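Local coordinates for tRNA (guanine(9)-N1)-methyltransferase (Schizosaccharomyces pombe, PDB 4JWH), which methylates N1 of guanine 9 in cytoplasmic tRNA, using S-adenosyl-L-methionine as the methyl donor, at residues I104-D109 and Y209-I214; L108-D113 and L144-F149; S177-F182 and Q231-A236. One frame throughout, in Å; residues are numbered along the deposited sequence.

In the fold
From the N terminus, strand 105-109 is laid down first and serves two contacts. Interaction 2 (108-113 with 144-149) closes the shorter loop: after helix 118-137 the chain returns as strand 143-147 on one flank of that strand. Interaction 1 (104-109 with 209-214) closes a loop about 100 residues long on the other flank, and the closure of interaction 2 falls inside it. Interaction 3 (177-182 with 231-236) follows interaction 2 in series but crosses interaction 1, since it opens within the long loop and closes beyond it. Together they join three strands of the parallel sheet to the short helix 178-181 and the end of helix 223-231.

Interaction 1 (I104-D109 and Y209-I214). With SAH (S-adenosyl-L-homocysteine), chain C.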
# COMPACT_ATOMS: atom_id res chain seq x y z
N ILE A 104 -12.22 -2.54 4.37
CA ILE A 104 -10.82 -2.18 4.67
C ILE A 104 -10.40 -0.84 4.06
O ILE A 104 -10.81 -0.51 2.94
CB ILE A 104 -9.85 -3.32 4.29
CG1 ILE A 104 -10.11 -4.51 5.23
CG2 ILE A 104 -8.36 -2.90 4.40
CD1 ILE A 104 -9.63 -5.89 4.71
N ARG A 105 -9.62 -0.06 4.82
CA ARG A 105 -8.90 1.10 4.30
C ARG A 105 -7.46 0.67 4.07
O ARG A 105 -6.88 0.02 4.93
CB ARG A 105 -8.91 2.28 5.28
CG ARG A 105 -10.17 3.16 5.22
CD ARG A 105 -11.45 2.37 5.44
NE ARG A 105 -11.47 1.61 6.69
CZ ARG A 105 -11.77 2.11 7.89
NH1 ARG A 105 -12.04 3.42 8.03
NH2 ARG A 105 -11.79 1.31 8.94
N ILE A 106 -6.91 1.01 2.92
CA ILE A 106 -5.45 0.87 2.71
C ILE A 106 -4.86 2.25 2.48
O ILE A 106 -5.33 2.99 1.65
CB ILE A 106 -5.08 -0.11 1.56
CG1 ILE A 106 -5.57 -1.54 1.90
CG2 ILE A 106 -3.54 -0.03 1.24
CD1 ILE A 106 -5.17 -2.66 0.89
N VAL A 107 -3.82 2.57 3.24
CA VAL A 107 -3.20 3.90 3.19
C VAL A 107 -1.83 3.85 2.51
O VAL A 107 -0.92 3.12 2.96
CB VAL A 107 -2.98 4.46 4.61
CG1 VAL A 107 -2.24 5.76 4.58
CG2 VAL A 107 -4.32 4.58 5.38
N LEU A 108 -1.66 4.67 1.46
CA LEU A 108 -0.32 4.97 0.99
C LEU A 108 0.22 6.17 1.77
O LEU A 108 -0.31 7.31 1.67
CB LEU A 108 -0.31 5.18 -0.53
CG LEU A 108 -1.07 4.14 -1.36
CD1 LEU A 108 -1.01 4.43 -2.86
CD2 LEU A 108 -0.65 2.68 -1.04
N ASP A 109 1.25 5.90 2.59
CA ASP A 109 1.85 6.92 3.44
C ASP A 109 2.86 7.68 2.58
O ASP A 109 3.97 7.21 2.35
CB ASP A 109 2.53 6.30 4.66
CG ASP A 109 3.34 7.32 5.48
OD1 ASP A 109 3.13 8.55 5.36
OD2 ASP A 109 4.15 6.86 6.30
N TYR A 209 -4.61 -0.68 6.86
CA TYR A 209 -3.23 -1.17 6.58
C TYR A 209 -2.47 -0.10 5.88
O TYR A 209 -2.98 0.47 4.95
CB TYR A 209 -3.27 -2.48 5.74
CG TYR A 209 -3.91 -3.55 6.58
CD1 TYR A 209 -3.17 -4.18 7.59
CD2 TYR A 209 -5.27 -3.85 6.45
CE1 TYR A 209 -3.77 -5.15 8.42
CE2 TYR A 209 -5.87 -4.80 7.28
CZ TYR A 209 -5.11 -5.43 8.26
OH TYR A 209 -5.68 -6.37 9.08
N ILE A 210 -1.26 0.20 6.34
CA ILE A 210 -0.45 1.27 5.75
C ILE A 210 0.69 0.68 4.93
O ILE A 210 1.39 -0.20 5.40
CB ILE A 210 0.14 2.21 6.82
CG1 ILE A 210 -0.98 2.75 7.74
CG2 ILE A 210 0.88 3.40 6.17
CD1 ILE A 210 -0.44 3.19 9.11
N ILE A 211 0.87 1.20 3.72
CA ILE A 211 2.05 0.93 2.89
C ILE A 211 2.90 2.20 2.81
O ILE A 211 2.37 3.29 2.53
CB ILE A 211 1.65 0.48 1.46
CG1 ILE A 211 0.66 -0.70 1.53
CG2 ILE A 211 2.91 0.15 0.62
CD1 ILE A 211 -0.02 -1.06 0.21
N GLY A 212 4.21 2.08 3.09
CA GLY A 212 5.14 3.20 2.85
C GLY A 212 5.24 3.59 1.38
O GLY A 212 5.64 2.78 0.54
N ALA A 213 4.89 4.83 1.04
CA ALA A 213 4.96 5.23 -0.37
C ALA A 213 6.36 5.77 -0.62
O ALA A 213 6.61 6.98 -0.54
CB ALA A 213 3.88 6.27 -0.73
N ILE A 214 7.27 4.85 -0.91
CA ILE A 214 8.66 5.19 -1.16
C ILE A 214 9.35 4.15 -2.06
O ILE A 214 9.15 2.94 -1.92
CB ILE A 214 9.46 5.38 0.18
CG1 ILE A 214 10.88 5.92 -0.10
CG2 ILE A 214 9.44 4.10 1.04
CD1 ILE A 214 11.68 6.30 1.13
N SAH C . 13.13 0.87 3.36
CA SAH C . 11.73 1.15 3.07
CB SAH C . 11.45 0.54 1.67
CG SAH C . 10.13 -0.10 1.62
SD SAH C . 9.37 -0.77 0.19
C SAH C . 10.93 0.77 4.31
O SAH C . 9.81 0.34 4.33
OXT SAH C . 11.40 0.96 5.39
C5' SAH C . 7.84 0.08 0.19
C4' SAH C . 6.74 -0.42 1.12
O4' SAH C . 6.25 -1.67 0.76
C3' SAH C . 7.08 -0.53 2.61
O3' SAH C . 7.02 0.70 3.27
C2' SAH C . 6.10 -1.52 3.13
O2' SAH C . 4.93 -0.84 3.46
C1' SAH C . 5.92 -2.39 1.92
N9 SAH C . 6.65 -3.67 2.00
C8 SAH C . 7.59 -4.08 1.20
N7 SAH C . 8.00 -5.29 1.48
C5 SAH C . 7.27 -5.70 2.48
C6 SAH C . 7.17 -6.91 3.29
N6 SAH C . 7.96 -7.93 3.07
N1 SAH C . 6.27 -6.93 4.25
C2 SAH C . 5.47 -5.91 4.47
N3 SAH C . 5.52 -4.79 3.80
C4 SAH C . 6.37 -4.62 2.80
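The backbone O of Val107 receives the N-H of Ile211 at 2.7 Å, and the CA-H of Ile210 leans on the same oxygen. This is one rung of a parallel ladder: Tyr209 N binds Arg105 O, Val107 N binds Tyr209 O, and Asp109 N binds Ile211 O at 2.8 Å in a nearly straight bond (N-H...O 174°). The last rung, Ala213 N to Asp109 O (2.9 Å), differs, because here the donor stands 39° out of the carbonyl plane, where the chain leaves the strand through an inverse gamma turn centred on Ala213. Ile106, Leu108, Tyr209 and Ile211 share one face of the sheet, with helix 254-267 packed against Ile106 and Ile211. Ile211 divides its work between two branches: with CG1 anti to the carbonyl carbon (chi1 -53°), CD1 touches Ile106 CG2 at 3.8 Å and lies alongside Leu108 CD2, while CG2 turns to the ribose, 3.6 Å from SAH O2'. Ile104 CG2 meets the edge of the Tyr209 ring in its plane, 3.8 Å from CD2. On the other face Asp109 CB packs against Ile210 CG2 at 3.7 Å, and Tyr178 lies over Val107, Asp109 and Ile210. At the strand end Gly212 N donates to SAH O2' (3.0 Å); Gly212, lacking a side chain, lets the ribose with its O3' lie close to the backbone. These central parallel strands belong to the SPOUT-type sheet of the TRM10 family, and the C-terminal end of strand 208-212 opens on the S-adenosyl-L-homocysteine pocket.

Interaction 2 (L108-D113 and L144-F149)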
# COMPACT_ATOMS: atom_id res chain seq x y z
N LEU A 108 -1.66 4.67 1.46
CA LEU A 108 -0.32 4.97 0.99
C LEU A 108 0.22 6.17 1.77
O LEU A 108 -0.31 7.31 1.67
CB LEU A 108 -0.31 5.18 -0.53
CG LEU A 108 -1.07 4.14 -1.36
CD1 LEU A 108 -1.01 4.43 -2.86
CD2 LEU A 108 -0.65 2.68 -1.04
N ASP A 109 1.25 5.90 2.59
CA ASP A 109 1.85 6.92 3.44
C ASP A 109 2.86 7.68 2.58
O ASP A 109 3.97 7.21 2.35
CB ASP A 109 2.53 6.30 4.66
CG ASP A 109 3.34 7.32 5.48
OD1 ASP A 109 3.13 8.55 5.36
OD2 ASP A 109 4.15 6.86 6.30
N CYS A 110 2.45 8.85 2.11
CA CYS A 110 3.28 9.59 1.17
C CYS A 110 4.10 10.68 1.85
O CYS A 110 4.27 11.74 1.29
CB CYS A 110 2.43 10.19 0.03
SG CYS A 110 1.52 9.00 -0.97
N ALA A 111 4.63 10.40 3.03
CA ALA A 111 5.42 11.36 3.79
C ALA A 111 6.89 11.45 3.46
O ALA A 111 7.63 12.17 4.15
CB ALA A 111 5.24 11.09 5.31
N PHE A 112 7.35 10.75 2.41
CA PHE A 112 8.83 10.58 2.22
C PHE A 112 9.39 11.24 0.95
O PHE A 112 10.48 10.89 0.49
CB PHE A 112 9.21 9.09 2.23
CG PHE A 112 8.55 8.31 3.32
CD1 PHE A 112 9.01 8.41 4.65
CD2 PHE A 112 7.45 7.51 3.04
CE1 PHE A 112 8.37 7.70 5.67
CE2 PHE A 112 6.82 6.80 4.05
CZ PHE A 112 7.28 6.90 5.37
N ASP A 113 8.63 12.18 0.39
CA ASP A 113 9.03 12.96 -0.81
C ASP A 113 10.51 13.40 -0.73
O ASP A 113 11.27 13.22 -1.68
CB ASP A 113 8.12 14.20 -0.92
CG ASP A 113 7.81 14.60 -2.35
OD1 ASP A 113 8.51 15.52 -2.84
OD2 ASP A 113 6.86 14.04 -2.97
N LEU A 144 -8.92 3.31 -0.86
CA LEU A 144 -7.53 3.72 -0.99
C LEU A 144 -7.30 5.17 -0.54
O LEU A 144 -7.96 6.08 -1.02
CB LEU A 144 -7.05 3.52 -2.45
CG LEU A 144 -5.56 3.73 -2.78
CD1 LEU A 144 -4.72 2.83 -1.89
CD2 LEU A 144 -5.26 3.45 -4.31
N PHE A 145 -6.37 5.37 0.39
CA PHE A 145 -6.01 6.70 0.85
C PHE A 145 -4.59 6.95 0.45
O PHE A 145 -3.76 6.00 0.42
CB PHE A 145 -6.15 6.85 2.38
CG PHE A 145 -7.58 7.03 2.86
CD1 PHE A 145 -8.01 8.24 3.43
CD2 PHE A 145 -8.49 5.98 2.75
CE1 PHE A 145 -9.32 8.40 3.88
CE2 PHE A 145 -9.80 6.13 3.19
CZ PHE A 145 -10.22 7.37 3.75
N ALA A 146 -4.31 8.21 0.12
CA ALA A 146 -2.93 8.67 -0.05
C ALA A 146 -2.69 9.86 0.91
O ALA A 146 -3.16 10.99 0.66
CB ALA A 146 -2.69 9.07 -1.47
N THR A 147 -1.97 9.60 2.00
CA THR A 147 -1.82 10.61 3.06
C THR A 147 -0.48 11.34 3.00
O THR A 147 0.49 10.82 2.43
CB THR A 147 -2.08 9.99 4.49
OG1 THR A 147 -1.16 8.91 4.73
CG2 THR A 147 -3.52 9.46 4.61
N ASN A 148 -0.41 12.53 3.60
CA ASN A 148 0.63 13.52 3.32
C ASN A 148 0.83 13.68 1.82
O ASN A 148 1.96 13.82 1.37
CB ASN A 148 1.97 13.17 3.97
CG ASN A 148 1.97 13.38 5.47
OD1 ASN A 148 1.85 12.42 6.23
ND2 ASN A 148 2.13 14.62 5.90
N PHE A 149 -0.23 13.57 1.04
CA PHE A 149 -0.10 13.68 -0.43
C PHE A 149 0.15 15.12 -0.88
O PHE A 149 -0.65 16.00 -0.59
CB PHE A 149 -1.31 13.07 -1.14
CG PHE A 149 -1.10 12.87 -2.63
CD1 PHE A 149 -1.66 13.75 -3.54
CD2 PHE A 149 -0.31 11.82 -3.11
CE1 PHE A 149 -1.45 13.58 -4.93
CE2 PHE A 149 -0.09 11.65 -4.46
CZ PHE A 149 -0.66 12.53 -5.38
O HOH W 1 0.99 9.93 6.07
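Cys110 CB sits on the backbone O of Thr147 at 3.1 Å, with the O of Asn148 farther off. One bond on, Cys110 SG, anti to the carbonyl carbon (chi1 -60°), reaches the edge of the Phe149 ring in its plane, 4.0 Å from Phe149 CD2, and also borders the methyl of Ala146; the sulfur-aromatic contact is thus with the ring's rim and not with a face. Leu153 of helix 151-161 also touches the Cys110 side chain. The Thr147 oxygen beneath CB also accepts Cys110 N (2.8 Å), in a somewhat bent bond of 144°. Farther back, Thr147 N binds Leu108 O and Leu108 N binds Phe145 O (2.7 Å). These bonds pair the two strands of a beta-alpha-beta unit, in which helix 118-137 links strand 105-109 to its parallel neighbour 143-147, within the sheet of the SPOUT domain. On the side of the sheet where Cys110 SG meets Ala146, Leu108 CG packs obliquely on Leu144 CD1 at 3.9 Å. Asp109 and Thr147 turn to the other face, where a water bridges the two segments as they leave the sheet. It donates to Asp109 OD1 and to Asn148 OD1, each at 2.6 Å, and accepts from Thr147 OG1 at 2.7 Å, so that it joins a carboxylate and an amide oxygen, both acceptors, which could not bond to each other. Thr147 offers its hydroxyl because OG1 stands between the backbone N and carbonyl carbon (chi1 59°). Asp109 OD1 also takes a weak bond from Ala111 N, whereas OD2 is held by Tyr191 and by a salt bridge to Lys227, a cation likely to stabilise the carboxylate. Ala111 CB rests beside the amide oxygen of Asn148.

Interaction 3 (S177-F182 and Q231-A236); sequences SYLEEF and QGIKTA
Tyr178 OH donates to Gln231 OE1 at 2.7 Å, and this bond marks the tight part of the contact. The two side chains arrive from opposite directions with ring and amide planes nearly perpendicular (87°), and Gln231 OE1 lies at the edge of the ring, 3.1 Å from Tyr178 CE2. The hydroxyl meets the oxygen well off the carbonyl axis (116°). Just along the same edge, Ile233 CD1 packs on Tyr178 CE2 at 3.7 Å, and Leu189 lies against both side chains. Tyr178 reaches this far from its helix with CG held between the backbone N and carbonyl carbon (chi1 56°). Leu179 forms the looser, more exposed side: CD2 stays 4.0 Å from Gln231 NE2, with Gln231 CG slightly farther, and CD1 slides past Ile233 CD1. An alanine in place of Gln231 is likely to leave the Tyr178 hydroxyl without its acceptor and Leu179 bare on that side. Helix ends meet here: a capping box of Ser177 and Glu180 starts helix 178-181, and Gly232, with positive phi, closes helix 223-231 in a Schellman motif, the turn leading into edge strand 234-236 of the SPOUT-type alpha/beta domain.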
# COMPACT_ATOMS: atom_id res chain seq x y z
N SER A 177 -1.74 13.65 7.53
CA SER A 177 -1.02 12.40 7.82
C SER A 177 -2.06 11.33 8.13
O SER A 177 -3.21 11.68 8.45
CB SER A 177 -0.13 12.60 9.04
OG SER A 177 -0.95 12.62 10.20
N TYR A 178 -1.68 10.05 8.03
CA TYR A 178 -2.59 8.96 8.41
C TYR A 178 -2.99 9.06 9.88
O TYR A 178 -4.13 8.73 10.23
CB TYR A 178 -2.05 7.54 8.07
CG TYR A 178 -0.67 7.15 8.65
CD1 TYR A 178 0.46 7.13 7.85
CD2 TYR A 178 -0.53 6.76 9.97
CE1 TYR A 178 1.73 6.78 8.37
CE2 TYR A 178 0.75 6.38 10.51
CZ TYR A 178 1.85 6.41 9.70
OH TYR A 178 3.10 6.06 10.20
N LEU A 179 -2.05 9.51 10.71
CA LEU A 179 -2.25 9.68 12.15
C LEU A 179 -3.32 10.74 12.39
O LEU A 179 -4.16 10.58 13.27
CB LEU A 179 -0.94 10.02 12.88
CG LEU A 179 -0.88 9.77 14.40
CD1 LEU A 179 -1.15 8.32 14.76
CD2 LEU A 179 0.45 10.25 15.02
N GLU A 180 -3.31 11.80 11.58
CA GLU A 180 -4.32 12.83 11.63
C GLU A 180 -5.65 12.31 11.13
O GLU A 180 -6.64 12.43 11.83
CB GLU A 180 -3.90 14.09 10.84
CG GLU A 180 -2.73 14.82 11.49
CD GLU A 180 -2.17 15.98 10.67
OE1 GLU A 180 -1.75 16.98 11.31
OE2 GLU A 180 -2.10 15.92 9.42
N GLU A 181 -5.65 11.71 9.94
CA GLU A 181 -6.86 11.24 9.31
C GLU A 181 -7.57 10.12 10.11
O GLU A 181 -8.81 10.06 10.14
CB GLU A 181 -6.57 10.85 7.85
CG GLU A 181 -7.72 10.24 7.07
CD GLU A 181 -8.78 11.26 6.65
OE1 GLU A 181 -9.94 10.84 6.50
OE2 GLU A 181 -8.45 12.45 6.47
N PHE A 182 -6.78 9.26 10.76
CA PHE A 182 -7.31 8.11 11.53
C PHE A 182 -6.98 8.12 13.03
O PHE A 182 -6.81 7.08 13.64
CB PHE A 182 -6.84 6.78 10.89
CG PHE A 182 -7.30 6.60 9.47
CD1 PHE A 182 -6.42 6.82 8.41
CD2 PHE A 182 -8.63 6.29 9.19
CE1 PHE A 182 -6.86 6.68 7.08
CE2 PHE A 182 -9.08 6.13 7.87
CZ PHE A 182 -8.20 6.33 6.81
N GLN A 231 5.39 6.12 16.79
CA GLN A 231 3.98 6.51 16.98
C GLN A 231 3.19 5.58 17.90
O GLN A 231 2.05 5.88 18.23
CB GLN A 231 3.23 6.59 15.63
CG GLN A 231 3.73 7.68 14.68
CD GLN A 231 3.19 7.51 13.26
OE1 GLN A 231 2.88 6.40 12.83
NE2 GLN A 231 3.08 8.60 12.54
N GLY A 232 3.76 4.43 18.25
CA GLY A 232 3.04 3.40 19.01
C GLY A 232 2.04 2.57 18.20
O GLY A 232 1.05 2.12 18.76
N ILE A 233 2.29 2.39 16.90
CA ILE A 233 1.38 1.65 16.01
C ILE A 233 2.00 0.30 15.69
O ILE A 233 3.22 0.17 15.55
CB ILE A 233 1.11 2.42 14.67
CG1 ILE A 233 0.29 3.69 14.91
CG2 ILE A 233 0.38 1.56 13.62
CD1 ILE A 233 0.49 4.71 13.80
N LYS A 234 1.16 -0.71 15.54
CA LYS A 234 1.66 -2.05 15.27
C LYS A 234 2.10 -2.21 13.82
O LYS A 234 1.56 -1.58 12.91
CB LYS A 234 0.62 -3.10 15.67
N THR A 235 3.12 -3.04 13.63
CA THR A 235 3.72 -3.30 12.33
C THR A 235 3.64 -4.80 12.09
O THR A 235 3.46 -5.57 13.03
CB THR A 235 5.19 -2.86 12.28
OG1 THR A 235 5.96 -3.62 13.22
CG2 THR A 235 5.33 -1.35 12.64
N ALA A 236 3.78 -5.21 10.84
CA ALA A 236 3.67 -6.60 10.42
C ALA A 236 4.31 -6.74 9.06
O ALA A 236 4.12 -5.86 8.17
CB ALA A 236 2.22 -7.02 10.35